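Local coordinates for m3DLH protein (Halieaceae bacterium, PDB 7JKA), which probably hydrolyses ester bonds as an alpha/beta-hydrolase of the dienelactone hydrolase family, with phosphotriesterase activity also ascribed to it, at residues Ile19-Gly24 with Arg109-Thr114; Lys41-Val46 with Leu68-Leu73; Ala103-Ala108 with Ala138-Arg143; Thr153-Leu158 with His213-Pro218; Glu164-Ile169 with Trp196-Val201. All coordinates share one frame; numbering follows the deposited sequence. Where two conformers were deposited one is given.

Interaction 1. Residues Ile19-Gly24 with Arg109-Thr114; sequences IRYTDG and RAALDT
Tyr21 leaves strand 14-22 and lies against the flank of helix 101-116, stepping along the helix from Thr114 to Ala111 between CB and OH. Its CB starts close to the hydroxyl of Thr114, 3.0 Å from OG1, and CG remains next to the same oxygen. Farther out, CD2 comes 3.7 Å from the carbonyl O of Ala110, with the Ala110 methyl at the ring edge and in its plane. CE2 reaches the backbone N of Ala111, and OH passes 3.8 Å from Ala111 CB before bonding to the backbone N of Asp76. The ring is swung over the helix because CG sits between the backbone N and the carbonyl carbon (chi1 61°). This is a strand-on-helix contact of the alpha/beta-hydrolase fold, in which the antiparallel edge strand is covered by a helix; Phe28 of the adjoining strand meets the same tyrosine ring. Replacing Tyr21 by an alanine would probably open a gap beside Ala110 and Ala111 and leave the Asp76 N-H without its phenolic partner. Thr114 OG1 donates back to Ala110 O (2.6 Å), within the helix, while its CG2 slides past Ile19 CG2 in a tight 3.3 Å contact.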
# COMPACT_ATOMS: atom_id res chain seq x y z
N ILE A 19 -9.56 10.19 10.64
CA ILE A 19 -8.30 10.67 11.21
C ILE A 19 -7.81 11.82 10.35
O ILE A 19 -7.56 11.64 9.16
CB ILE A 19 -7.22 9.58 11.26
CG1 ILE A 19 -7.76 8.27 11.86
CG2 ILE A 19 -6.05 10.07 12.06
CD1 ILE A 19 -7.59 8.20 13.34
N ARG A 20 -7.60 12.98 10.95
CA ARG A 20 -7.05 14.13 10.24
C ARG A 20 -5.57 14.25 10.60
O ARG A 20 -5.21 14.16 11.77
CB ARG A 20 -7.82 15.40 10.59
CG ARG A 20 -9.26 15.25 10.14
CD ARG A 20 -10.06 16.53 10.16
NE ARG A 20 -11.34 16.26 9.51
CZ ARG A 20 -11.67 16.67 8.29
NH1 ARG A 20 -10.85 17.41 7.56
NH2 ARG A 20 -12.87 16.33 7.80
N TYR A 21 -4.72 14.41 9.59
CA TYR A 21 -3.30 14.45 9.86
C TYR A 21 -2.63 15.30 8.79
O TYR A 21 -3.27 15.73 7.83
CB TYR A 21 -2.70 13.04 9.90
CG TYR A 21 -2.82 12.23 8.60
CD1 TYR A 21 -4.00 11.56 8.27
CD2 TYR A 21 -1.75 12.13 7.73
CE1 TYR A 21 -4.11 10.80 7.11
CE2 TYR A 21 -1.85 11.39 6.56
CZ TYR A 21 -3.03 10.73 6.25
OH TYR A 21 -3.12 9.98 5.08
N THR A 22 -1.33 15.55 8.96
CA THR A 22 -0.66 16.46 8.04
C THR A 22 0.80 16.06 7.90
O THR A 22 1.38 15.44 8.79
CB THR A 22 -0.80 17.92 8.50
OG1 THR A 22 -0.23 18.82 7.53
CG2 THR A 22 -0.13 18.16 9.85
N ASP A 23 1.39 16.42 6.76
CA ASP A 23 2.83 16.41 6.60
C ASP A 23 3.46 17.77 6.88
O ASP A 23 4.67 17.94 6.66
CB ASP A 23 3.19 15.93 5.20
CG ASP A 23 2.67 16.85 4.12
OD1 ASP A 23 1.97 17.86 4.43
OD2 ASP A 23 2.96 16.57 2.94
N GLY A 24 2.67 18.75 7.34
CA GLY A 24 3.13 20.11 7.55
C GLY A 24 2.84 21.05 6.39
O GLY A 24 2.93 22.28 6.56
N ARG A 109 4.95 8.98 4.92
CA ARG A 109 5.42 8.94 6.29
C ARG A 109 4.42 9.59 7.24
O ARG A 109 4.27 9.13 8.39
CB ARG A 109 6.79 9.63 6.37
CG ARG A 109 7.60 9.20 7.55
CD ARG A 109 8.99 8.74 7.15
NE ARG A 109 9.64 8.16 8.31
CZ ARG A 109 10.95 7.98 8.44
NH1 ARG A 109 11.41 7.45 9.57
NH2 ARG A 109 11.78 8.34 7.47
N ALA A 110 3.70 10.62 6.78
CA ALA A 110 2.66 11.22 7.62
C ALA A 110 1.56 10.22 7.93
O ALA A 110 1.06 10.18 9.06
CB ALA A 110 2.08 12.46 6.93
N ALA A 111 1.19 9.38 6.95
CA ALA A 111 0.21 8.34 7.24
C ALA A 111 0.75 7.33 8.25
O ALA A 111 0.06 6.97 9.20
CB ALA A 111 -0.24 7.65 5.94
N LEU A 112 2.02 6.91 8.10
CA LEU A 112 2.56 5.95 9.06
C LEU A 112 2.64 6.56 10.46
O LEU A 112 2.29 5.91 11.46
CB LEU A 112 3.97 5.50 8.62
CG LEU A 112 4.63 4.44 9.52
CD1 LEU A 112 3.76 3.20 9.62
CD2 LEU A 112 6.01 4.11 8.99
N ASP A 113 3.13 7.80 10.55
CA ASP A 113 3.23 8.45 11.86
C ASP A 113 1.86 8.56 12.52
O ASP A 113 1.72 8.34 13.73
CB ASP A 113 3.84 9.83 11.70
CG ASP A 113 5.32 9.78 11.43
OD1 ASP A 113 5.96 8.72 11.53
OD2 ASP A 113 5.84 10.88 11.06
N THR A 114 0.85 8.90 11.72
CA THR A 114 -0.50 9.01 12.27
C THR A 114 -1.01 7.65 12.75
O THR A 114 -1.66 7.57 13.80
CB THR A 114 -1.41 9.61 11.21
OG1 THR A 114 -0.80 10.84 10.79
CG2 THR A 114 -2.72 9.92 11.82

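Interaction 2. Residues Lys41-Val46 with Leu68-Leu73; sequences KCPGVV and LGYAAL
Ala71 N donates to Pro43 O in a bond 2.9 Å long and close to straight (173° at the hydrogen). Two more follow at Val45, whose N donates to Ala71 O and whose O accepts from Leu73 N, each at 2.9 Å. The three make a parallel ladder that pairs Gly44 with Ala71, Val45 with Ala72 and Val46 with Leu73, supplemented by CA-H...O contacts from Gly44 CA to Ala71 O and from Ala72 CA to Val45 O. Before the ladder begins, Cys42, in one of its two conformers, brings SG to 3.7 Å from Ala71 CB at the start of the neighbouring strand. Tyr70 lies across Pro43, its CD1 3.8 Å from Pro43 CB, and the ring runs on past the proline CG. On the same flank Val45 CG2 touches Tyr70 CB, while Leu68 O stands over the centre of one ring face. Gly69 ends the preceding helix in a Schellman motif, its positive phi turning the chain into strand 71-74. The strands are the two arms of a right-handed beta-alpha-beta crossover through helix 56-67. Val45 and Ala72 pack on that helix and Val45 also on helix 232-250, whereas Val46 and Leu73 face helix 101-116.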
# COMPACT_ATOMS: atom_id res chain seq x y z
N LYS A 41 -2.50 -3.59 22.54
CA LYS A 41 -2.03 -3.03 21.28
C LYS A 41 -1.92 -4.11 20.21
O LYS A 41 -1.50 -5.24 20.49
CB LYS A 41 -0.68 -2.35 21.48
CG LYS A 41 -0.66 -1.32 22.60
CD LYS A 41 0.59 -0.44 22.53
CE LYS A 41 0.24 0.99 22.19
NZ LYS A 41 -0.65 1.59 23.22
N CYS A 42 -2.30 -3.77 18.99
CA CYS A 42 -2.27 -4.71 17.89
C CYS A 42 -1.41 -4.18 16.75
O CYS A 42 -1.09 -2.99 16.70
CB CYS A 42 -3.69 -4.99 17.40
SG CYS A 42 -4.44 -3.55 16.72
N PRO A 43 -1.03 -5.05 15.81
CA PRO A 43 -0.25 -4.57 14.67
C PRO A 43 -1.01 -3.51 13.90
O PRO A 43 -2.24 -3.57 13.76
CB PRO A 43 -0.05 -5.84 13.83
CG PRO A 43 -0.18 -6.94 14.83
CD PRO A 43 -1.25 -6.50 15.76
N GLY A 44 -0.27 -2.54 13.40
CA GLY A 44 -0.83 -1.48 12.58
C GLY A 44 -0.46 -1.70 11.12
O GLY A 44 0.67 -2.10 10.81
N VAL A 45 -1.40 -1.40 10.24
CA VAL A 45 -1.16 -1.50 8.80
C VAL A 45 -1.62 -0.20 8.16
O VAL A 45 -2.78 0.20 8.32
CB VAL A 45 -1.90 -2.71 8.17
CG1 VAL A 45 -1.55 -2.83 6.66
CG2 VAL A 45 -1.58 -4.01 8.91
N VAL A 46 -0.70 0.47 7.45
CA VAL A 46 -1.11 1.56 6.57
C VAL A 46 -1.60 0.96 5.26
O VAL A 46 -0.98 0.04 4.71
CB VAL A 46 0.03 2.55 6.30
CG1 VAL A 46 -0.49 3.69 5.39
CG2 VAL A 46 0.58 3.08 7.57
N LEU A 68 -9.01 -9.12 10.80
CA LEU A 68 -7.90 -10.01 11.10
C LEU A 68 -7.22 -9.68 12.41
O LEU A 68 -6.25 -10.36 12.77
CB LEU A 68 -6.87 -9.95 9.97
CG LEU A 68 -7.40 -10.45 8.62
CD1 LEU A 68 -6.36 -10.22 7.53
CD2 LEU A 68 -7.81 -11.92 8.73
N GLY A 69 -7.69 -8.67 13.13
CA GLY A 69 -7.09 -8.26 14.39
C GLY A 69 -6.05 -7.17 14.27
O GLY A 69 -5.24 -6.99 15.19
N TYR A 70 -6.05 -6.42 13.17
CA TYR A 70 -5.11 -5.32 13.01
C TYR A 70 -5.84 -3.99 13.19
O TYR A 70 -7.06 -3.93 13.23
CB TYR A 70 -4.44 -5.37 11.64
CG TYR A 70 -3.83 -6.71 11.31
CD1 TYR A 70 -3.10 -7.42 12.25
CD2 TYR A 70 -3.99 -7.27 10.06
CE1 TYR A 70 -2.55 -8.62 11.96
CE2 TYR A 70 -3.44 -8.49 9.75
CZ TYR A 70 -2.72 -9.15 10.70
OH TYR A 70 -2.16 -10.37 10.42
N ALA A 71 -5.06 -2.92 13.32
CA ALA A 71 -5.55 -1.55 13.23
C ALA A 71 -5.01 -0.99 11.93
O ALA A 71 -3.80 -0.94 11.75
CB ALA A 71 -5.06 -0.70 14.41
N ALA A 72 -5.91 -0.61 11.02
CA ALA A 72 -5.53 -0.28 9.66
C ALA A 72 -5.94 1.15 9.35
O ALA A 72 -7.11 1.51 9.50
CB ALA A 72 -6.17 -1.28 8.69
N LEU A 73 -4.98 1.95 8.88
CA LEU A 73 -5.25 3.33 8.47
C LEU A 73 -5.33 3.38 6.95
O LEU A 73 -4.31 3.20 6.27
CB LEU A 73 -4.16 4.27 8.98
CG LEU A 73 -4.41 5.75 8.61
CD1 LEU A 73 -5.52 6.31 9.46
CD2 LEU A 73 -3.15 6.59 8.80

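Interaction 3. Residues Ala103-Ala108 with Ala138-Arg143; sequences AWRALA and ALELAR
Glu140 and Arg105 carry the charged part of this helix crossing. The guanidinium approaches side-on, NE and NH2 both reaching the single oxygen OE1 of Glu140 at 2.9 Å, with OE1 in the guanidinium plane. Seen from the carboxylate, the two donors come from one face, well out of its plane. The other oxygen is taken by Arg143, whose NH1 meets Glu140 OE2 at 2.9 Å nearly along the C-O axis; NH2 of Arg143 bonds to Leu159 O and forms a salt bridge to Glu195. Arg101 adds a further salt bridge to OE1, and Arg105 NH2 also forms a salt bridge to Asp165. This buried network probably keeps Glu140 ionised.

The aromatic contact uses the aliphatic part of the same glutamate. CG lies 3.5 Å from the centroid of the Trp104 six-membered ring and only 6° off its normal, a CH-pi interaction; the bend at chi2 lays the carboxylate nearly parallel to the indole, with its oxygens turned to the arginines. Trp104 NE1 bonds to Thr137.

Apolar packing is lighter: Ala108 CB lies 4.1 Å from Leu141 CB, and Leu141 CD1 meets the Ala108 backbone. Segments 103-108 and 138-143 cross at nearly a right angle (94°), with Phe48 of strand 42-48 beneath Ala108 and Leu141 and Phe98 of helix 90-98 against the indole.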
# COMPACT_ATOMS: atom_id res chain seq x y z
N ALA A 103 8.33 14.85 -1.43
CA ALA A 103 6.94 15.15 -1.07
C ALA A 103 6.11 13.87 -1.03
O ALA A 103 5.23 13.71 -0.17
CB ALA A 103 6.34 16.14 -2.07
N TRP A 104 6.38 12.96 -1.96
CA TRP A 104 5.70 11.68 -1.99
C TRP A 104 5.98 10.91 -0.72
O TRP A 104 5.06 10.38 -0.08
CB TRP A 104 6.18 10.94 -3.23
CG TRP A 104 5.46 9.69 -3.62
CD1 TRP A 104 4.32 9.19 -3.11
CD2 TRP A 104 5.89 8.79 -4.63
NE1 TRP A 104 4.00 7.99 -3.74
CE2 TRP A 104 4.95 7.75 -4.70
CE3 TRP A 104 6.98 8.78 -5.51
CZ2 TRP A 104 5.08 6.67 -5.60
CZ3 TRP A 104 7.11 7.73 -6.41
CH2 TRP A 104 6.16 6.71 -6.45
N ARG A 105 7.25 10.84 -0.32
CA ARG A 105 7.59 10.10 0.89
C ARG A 105 7.05 10.79 2.13
O ARG A 105 6.68 10.12 3.09
CB ARG A 105 9.10 9.92 0.97
CG ARG A 105 9.57 8.92 -0.08
CD ARG A 105 11.06 8.96 -0.32
NE ARG A 105 11.38 8.03 -1.41
CZ ARG A 105 12.56 7.44 -1.59
NH1 ARG A 105 13.55 7.64 -0.72
NH2 ARG A 105 12.72 6.60 -2.62
N ALA A 106 6.94 12.12 2.10
CA ALA A 106 6.43 12.84 3.26
C ALA A 106 4.96 12.54 3.51
O ALA A 106 4.55 12.42 4.68
CB ALA A 106 6.64 14.34 3.07
N LEU A 107 4.14 12.47 2.46
CA LEU A 107 2.74 12.13 2.69
C LEU A 107 2.59 10.67 3.12
O LEU A 107 1.65 10.34 3.86
CB LEU A 107 1.89 12.46 1.45
CG LEU A 107 1.96 11.63 0.17
CD1 LEU A 107 1.15 10.35 0.27
CD2 LEU A 107 1.48 12.53 -1.01
N ALA A 108 3.49 9.79 2.66
CA ALA A 108 3.43 8.40 3.10
C ALA A 108 3.88 8.27 4.56
O ALA A 108 3.25 7.57 5.36
CB ALA A 108 4.30 7.53 2.20
N ALA A 138 3.79 2.52 -0.99
CA ALA A 138 4.28 1.71 0.12
C ALA A 138 5.77 1.40 -0.02
O ALA A 138 6.51 1.41 0.97
CB ALA A 138 3.43 0.44 0.24
N LEU A 139 6.22 1.11 -1.24
CA LEU A 139 7.64 0.84 -1.46
C LEU A 139 8.48 2.11 -1.30
O LEU A 139 9.63 2.03 -0.85
CB LEU A 139 7.85 0.21 -2.84
CG LEU A 139 7.39 -1.25 -2.92
CD1 LEU A 139 7.51 -1.76 -4.37
CD2 LEU A 139 8.21 -2.11 -1.96
N GLU A 140 7.95 3.28 -1.67
CA GLU A 140 8.67 4.52 -1.38
C GLU A 140 8.83 4.72 0.12
O GLU A 140 9.89 5.16 0.59
CB GLU A 140 7.93 5.73 -1.97
CG GLU A 140 8.03 5.81 -3.49
CD GLU A 140 9.46 5.88 -3.97
OE1 GLU A 140 10.11 6.94 -3.80
OE2 GLU A 140 9.93 4.89 -4.56
N LEU A 141 7.80 4.37 0.89
CA LEU A 141 7.88 4.48 2.34
C LEU A 141 8.94 3.53 2.89
O LEU A 141 9.75 3.91 3.73
CB LEU A 141 6.53 4.16 2.96
CG LEU A 141 6.43 4.23 4.50
CD1 LEU A 141 6.78 5.63 5.02
CD2 LEU A 141 5.00 3.85 4.92
N ALA A 142 8.99 2.30 2.37
CA ALA A 142 10.04 1.40 2.80
C ALA A 142 11.42 1.92 2.43
O ALA A 142 12.36 1.85 3.24
CB ALA A 142 9.81 0.02 2.17
N ARG A 143 11.56 2.45 1.21
CA ARG A 143 12.85 2.95 0.75
C ARG A 143 13.33 4.13 1.59
O ARG A 143 14.54 4.34 1.74
CB ARG A 143 12.73 3.38 -0.71
CG ARG A 143 12.73 2.21 -1.69
CD ARG A 143 12.38 2.69 -3.09
NE ARG A 143 12.65 1.66 -4.11
CZ ARG A 143 12.23 1.75 -5.36
NH1 ARG A 143 11.52 2.80 -5.77
NH2 ARG A 143 12.56 0.81 -6.24

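Interaction 4. Residues Thr153-Leu158 with His213-Pro218; sequences TFHAGL and HSFTDP
The ring of His155 is enclosed by flat groups and backbone. Ser214 CA stands over the centre of one face, 3.5 Å from the centroid in a CH-pi contact, and Phe215 N lies over the same face nearer the rim. The imidazole turns its edge to two other rings: CD2 points at the face of Phe215 (centroids 4.7 Å apart, planes at 78°), a T-shaped pair, and a second, looser edge-to-face pair is made with His213 (5.5 Å). At the edge, NE2 shares a nearly straight 2.8 Å hydrogen bond with Thr216 OG1, which also bonds to His57. The chi1 of His155 (46°), with CG between the backbone N and the carbonyl carbon, folds the ring back over residues 213-217, whose chain bends in a type I turn from Ser214 to Asp217. His213 itself bonds through ND1 to Asp181 and touches Cys132; this is consistent with the Cys-Asp-His catalytic triad of dienelactone hydrolases, Cys132 lying in a probable nucleophile elbow. The contact sits at the C-terminal end of strand 150-154, with Phe131 of strand 126-131 beside His155 and Thr216, and helix 232-250 packed against Phe154 and Phe215.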
# COMPACT_ATOMS: atom_id res chain seq x y z
N THR A 153 2.63 -5.27 -1.87
CA THR A 153 2.02 -4.50 -2.94
C THR A 153 1.11 -5.38 -3.78
O THR A 153 1.35 -6.58 -3.96
CB THR A 153 3.07 -3.84 -3.85
OG1 THR A 153 3.78 -4.84 -4.62
CG2 THR A 153 4.07 -3.10 -3.01
N PHE A 154 0.04 -4.78 -4.30
CA PHE A 154 -0.90 -5.48 -5.16
C PHE A 154 -1.01 -4.72 -6.47
O PHE A 154 -1.37 -3.54 -6.47
CB PHE A 154 -2.29 -5.59 -4.51
CG PHE A 154 -2.29 -6.32 -3.19
CD1 PHE A 154 -2.13 -5.63 -1.98
CD2 PHE A 154 -2.53 -7.69 -3.15
CE1 PHE A 154 -2.15 -6.29 -0.77
CE2 PHE A 154 -2.55 -8.38 -1.94
CZ PHE A 154 -2.36 -7.66 -0.73
N HIS A 155 -0.70 -5.40 -7.57
CA HIS A 155 -0.72 -4.82 -8.93
C HIS A 155 -0.18 -3.39 -8.95
O HIS A 155 -0.82 -2.47 -9.46
CB HIS A 155 -2.12 -4.91 -9.57
CG HIS A 155 -3.27 -4.50 -8.69
ND1 HIS A 155 -3.69 -3.19 -8.56
CD2 HIS A 155 -4.11 -5.24 -7.93
CE1 HIS A 155 -4.72 -3.14 -7.73
NE2 HIS A 155 -4.99 -4.37 -7.32
N ALA A 156 1.04 -3.23 -8.43
CA ALA A 156 1.68 -1.93 -8.30
C ALA A 156 2.66 -1.65 -9.43
O ALA A 156 3.47 -2.49 -9.79
CB ALA A 156 2.44 -1.84 -6.97
N GLY A 157 2.61 -0.41 -9.94
CA GLY A 157 3.71 0.07 -10.76
C GLY A 157 4.98 0.13 -9.94
O GLY A 157 4.96 0.29 -8.71
N LEU A 158 6.10 -0.04 -10.62
CA LEU A 158 7.40 -0.08 -9.98
C LEU A 158 8.30 0.96 -10.64
O LEU A 158 8.21 1.22 -11.84
CB LEU A 158 8.03 -1.47 -10.11
CG LEU A 158 7.16 -2.56 -9.48
CD1 LEU A 158 7.64 -3.93 -9.95
CD2 LEU A 158 7.15 -2.47 -7.96
N HIS A 213 -3.85 -5.67 -14.44
CA HIS A 213 -3.89 -4.59 -13.47
C HIS A 213 -5.22 -4.58 -12.73
O HIS A 213 -6.24 -5.06 -13.22
CB HIS A 213 -3.66 -3.24 -14.15
CG HIS A 213 -3.06 -2.20 -13.25
ND1 HIS A 213 -1.76 -2.27 -12.80
CD2 HIS A 213 -3.59 -1.07 -12.73
CE1 HIS A 213 -1.51 -1.22 -12.04
NE2 HIS A 213 -2.60 -0.48 -11.98
N SER A 214 -5.19 -4.03 -11.51
CA SER A 214 -6.38 -3.80 -10.70
C SER A 214 -7.12 -5.10 -10.37
O SER A 214 -8.35 -5.10 -10.22
CB SER A 214 -7.32 -2.80 -11.37
OG SER A 214 -6.63 -1.57 -11.51
N PHE A 215 -6.38 -6.20 -10.23
CA PHE A 215 -7.04 -7.48 -10.07
C PHE A 215 -7.77 -7.62 -8.74
O PHE A 215 -8.59 -8.53 -8.60
CB PHE A 215 -6.04 -8.64 -10.26
CG PHE A 215 -4.90 -8.64 -9.30
CD1 PHE A 215 -5.08 -9.02 -7.96
CD2 PHE A 215 -3.62 -8.38 -9.75
CE1 PHE A 215 -3.96 -9.08 -7.10
CE2 PHE A 215 -2.51 -8.42 -8.91
CZ PHE A 215 -2.68 -8.76 -7.58
N THR A 216 -7.54 -6.72 -7.77
CA THR A 216 -8.26 -6.80 -6.50
C THR A 216 -9.57 -6.02 -6.50
O THR A 216 -10.30 -6.08 -5.50
CB THR A 216 -7.40 -6.25 -5.35
OG1 THR A 216 -7.14 -4.86 -5.60
CG2 THR A 216 -6.10 -7.00 -5.22
N ASP A 217 -9.91 -5.32 -7.58
CA ASP A 217 -11.06 -4.42 -7.54
C ASP A 217 -12.19 -4.98 -8.39
O ASP A 217 -12.08 -4.99 -9.62
CB ASP A 217 -10.68 -3.03 -8.03
CG ASP A 217 -11.79 -2.01 -7.81
OD1 ASP A 217 -12.77 -2.33 -7.11
OD2 ASP A 217 -11.68 -0.89 -8.36
N PRO A 218 -13.30 -5.43 -7.77
CA PRO A 218 -14.47 -5.86 -8.56
C PRO A 218 -14.98 -4.79 -9.51
O PRO A 218 -15.64 -5.10 -10.51
CB PRO A 218 -15.52 -6.19 -7.48
CG PRO A 218 -14.72 -6.54 -6.28
CD PRO A 218 -13.49 -5.66 -6.33

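Interaction 5. Residues Glu164-Ile169 with Trp196-Val201; sequences EDAGRI and WRRDRV
Asp199 faces the turn at Gly167 and holds its backbone N at OD2, a 2.9 Å bond that arrives steeply, 81° out of the carboxylate plane. From the opposite face of that plane Arg198 NH1 meets the same OD2 at 2.8 Å, on the syn side, while Arg198 NE takes OD1 at 2.7 Å. The guanidinium therefore lies side-on to the carboxylate, one nitrogen to each oxygen, and the bend at chi3 (65°) is what curls it back to its sequence neighbour. One face of the guanidinium is covered by the Ala166 methyl, whose CB is 3.5 Å from NH1, and NH2 of the arginine goes on to Glu161. The contact joins a type II beta turn from Asp165 to Arg168, with Gly167 at its positive-phi position, to the end of helix 186-198, where Arg200 forms a Schellman motif. An alanine in place of Asp199 takes away the carboxylate, which would probably leave the Gly167 N-H without its mate and Arg198 held less firmly. Beyond the polar pair, Ile169 runs obliquely to the indole of Trp196, its CD1 3.4 Å from NE1, and its other branch, CG2, meets Val201 CG1 at 4.1 Å, with these two side chains crossing at about a right angle. Ala142 of helix 133-143 touches Ile169, and Val173 of strand 172-178 touches both Trp196 and Val201.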
# COMPACT_ATOMS: atom_id res chain seq x y z
N GLU A 164 20.31 7.06 -2.62
CA GLU A 164 20.49 6.99 -1.17
C GLU A 164 19.64 5.92 -0.53
O GLU A 164 19.76 5.71 0.68
CB GLU A 164 20.18 8.33 -0.51
CG GLU A 164 18.78 8.83 -0.75
CD GLU A 164 18.71 9.85 -1.87
OE1 GLU A 164 19.36 9.65 -2.93
OE2 GLU A 164 18.02 10.87 -1.66
N ASP A 165 18.76 5.26 -1.30
CA ASP A 165 17.87 4.24 -0.75
C ASP A 165 18.56 2.91 -0.51
O ASP A 165 17.94 2.01 0.07
CB ASP A 165 16.70 3.98 -1.70
CG ASP A 165 15.82 5.18 -1.90
OD1 ASP A 165 15.93 6.16 -1.12
OD2 ASP A 165 14.99 5.12 -2.84
N ALA A 166 19.79 2.74 -0.98
CA ALA A 166 20.47 1.46 -0.83
C ALA A 166 20.54 1.05 0.64
O ALA A 166 20.97 1.82 1.50
CB ALA A 166 21.87 1.53 -1.43
N GLY A 167 20.07 -0.18 0.93
CA GLY A 167 20.10 -0.73 2.26
C GLY A 167 19.10 -0.16 3.25
O GLY A 167 19.13 -0.54 4.42
N ARG A 168 18.20 0.73 2.83
CA ARG A 168 17.30 1.36 3.79
C ARG A 168 15.98 0.62 3.97
O ARG A 168 15.20 0.99 4.86
CB ARG A 168 17.04 2.82 3.40
CG ARG A 168 18.25 3.74 3.56
CD ARG A 168 18.58 4.01 5.03
NE ARG A 168 19.69 4.94 5.21
CZ ARG A 168 20.39 5.08 6.34
NH1 ARG A 168 20.11 4.35 7.41
NH2 ARG A 168 21.39 5.94 6.38
N ILE A 169 15.69 -0.41 3.17
CA ILE A 169 14.47 -1.17 3.39
C ILE A 169 14.68 -2.09 4.59
O ILE A 169 15.63 -2.88 4.63
CB ILE A 169 14.06 -1.98 2.15
CG1 ILE A 169 13.62 -1.01 1.05
CG2 ILE A 169 12.93 -2.91 2.51
CD1 ILE A 169 13.41 -1.69 -0.30
N TRP A 196 17.02 -5.23 -4.61
CA TRP A 196 16.76 -6.05 -3.44
C TRP A 196 17.76 -7.19 -3.34
O TRP A 196 18.11 -7.59 -2.22
CB TRP A 196 15.31 -6.55 -3.49
CG TRP A 196 14.33 -5.40 -3.50
CD1 TRP A 196 14.58 -4.10 -3.12
CD2 TRP A 196 12.96 -5.44 -3.93
NE1 TRP A 196 13.44 -3.34 -3.28
CE2 TRP A 196 12.43 -4.13 -3.77
CE3 TRP A 196 12.13 -6.46 -4.43
CZ2 TRP A 196 11.11 -3.82 -4.10
CZ3 TRP A 196 10.81 -6.15 -4.75
CH2 TRP A 196 10.31 -4.84 -4.57
N ARG A 197 18.24 -7.73 -4.47
CA ARG A 197 19.31 -8.72 -4.44
C ARG A 197 20.60 -8.11 -3.91
O ARG A 197 21.29 -8.70 -3.07
CB ARG A 197 19.54 -9.30 -5.84
CG ARG A 197 18.42 -10.21 -6.33
CD ARG A 197 18.73 -10.84 -7.69
NE ARG A 197 19.87 -11.75 -7.61
CZ ARG A 197 20.23 -12.59 -8.57
NH1 ARG A 197 19.53 -12.64 -9.70
NH2 ARG A 197 21.28 -13.39 -8.40
N ARG A 198 20.94 -6.92 -4.41
CA ARG A 198 22.16 -6.24 -3.96
C ARG A 198 22.16 -6.03 -2.45
O ARG A 198 23.18 -6.25 -1.79
CB ARG A 198 22.29 -4.90 -4.67
CG ARG A 198 23.46 -4.05 -4.20
CD ARG A 198 23.25 -2.61 -4.62
NE ARG A 198 22.09 -2.04 -3.94
CZ ARG A 198 21.32 -1.07 -4.43
NH1 ARG A 198 20.30 -0.64 -3.73
NH2 ARG A 198 21.56 -0.55 -5.63
N ASP A 199 21.03 -5.61 -1.89
CA ASP A 199 20.99 -5.24 -0.49
C ASP A 199 20.54 -6.39 0.40
O ASP A 199 20.39 -6.19 1.61
CB ASP A 199 20.05 -4.04 -0.29
CG ASP A 199 20.54 -2.81 -1.04
OD1 ASP A 199 21.76 -2.73 -1.34
OD2 ASP A 199 19.70 -1.95 -1.35
N ARG A 200 20.34 -7.57 -0.17
CA ARG A 200 19.92 -8.74 0.60
C ARG A 200 18.65 -8.44 1.39
O ARG A 200 18.50 -8.84 2.54
CB ARG A 200 21.05 -9.22 1.51
CG ARG A 200 22.31 -9.53 0.74
CD ARG A 200 23.51 -9.67 1.65
NE ARG A 200 24.60 -10.39 0.99
CZ ARG A 200 25.53 -9.82 0.23
NH1 ARG A 200 25.50 -8.51 0.01
NH2 ARG A 200 26.49 -10.56 -0.32
N VAL A 201 17.71 -7.72 0.76
CA VAL A 201 16.39 -7.56 1.33
C VAL A 201 15.74 -8.94 1.39
O VAL A 201 15.97 -9.79 0.53
CB VAL A 201 15.54 -6.60 0.47
CG1 VAL A 201 14.11 -6.48 0.97
CG2 VAL A 201 16.19 -5.21 0.41

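Interactions 1, 2 and 4 reach the same mixed sheet, interaction 4 lying across the chain's centre from the first two, with its centre about 24 Å from that of interaction 1 and about 21 Å from that of interaction 2. Interaction 2 is nested within the loop closed by interaction 1, and the two touch through Leu73 and Val46. Helix 101-116 serves both interactions 1 and 3, whose centres are about 12 Å apart and whose segments alternate along the chain. Interaction 3 touches interaction 5 through the Arg105-Asp165 salt bridge and interaction 4 through Leu139. Interaction 5 falls within the loop closed by interaction 4 and lies at the surface. Through these touching pairs, packing runs from the edge strand to the probable catalytic end of the sheet.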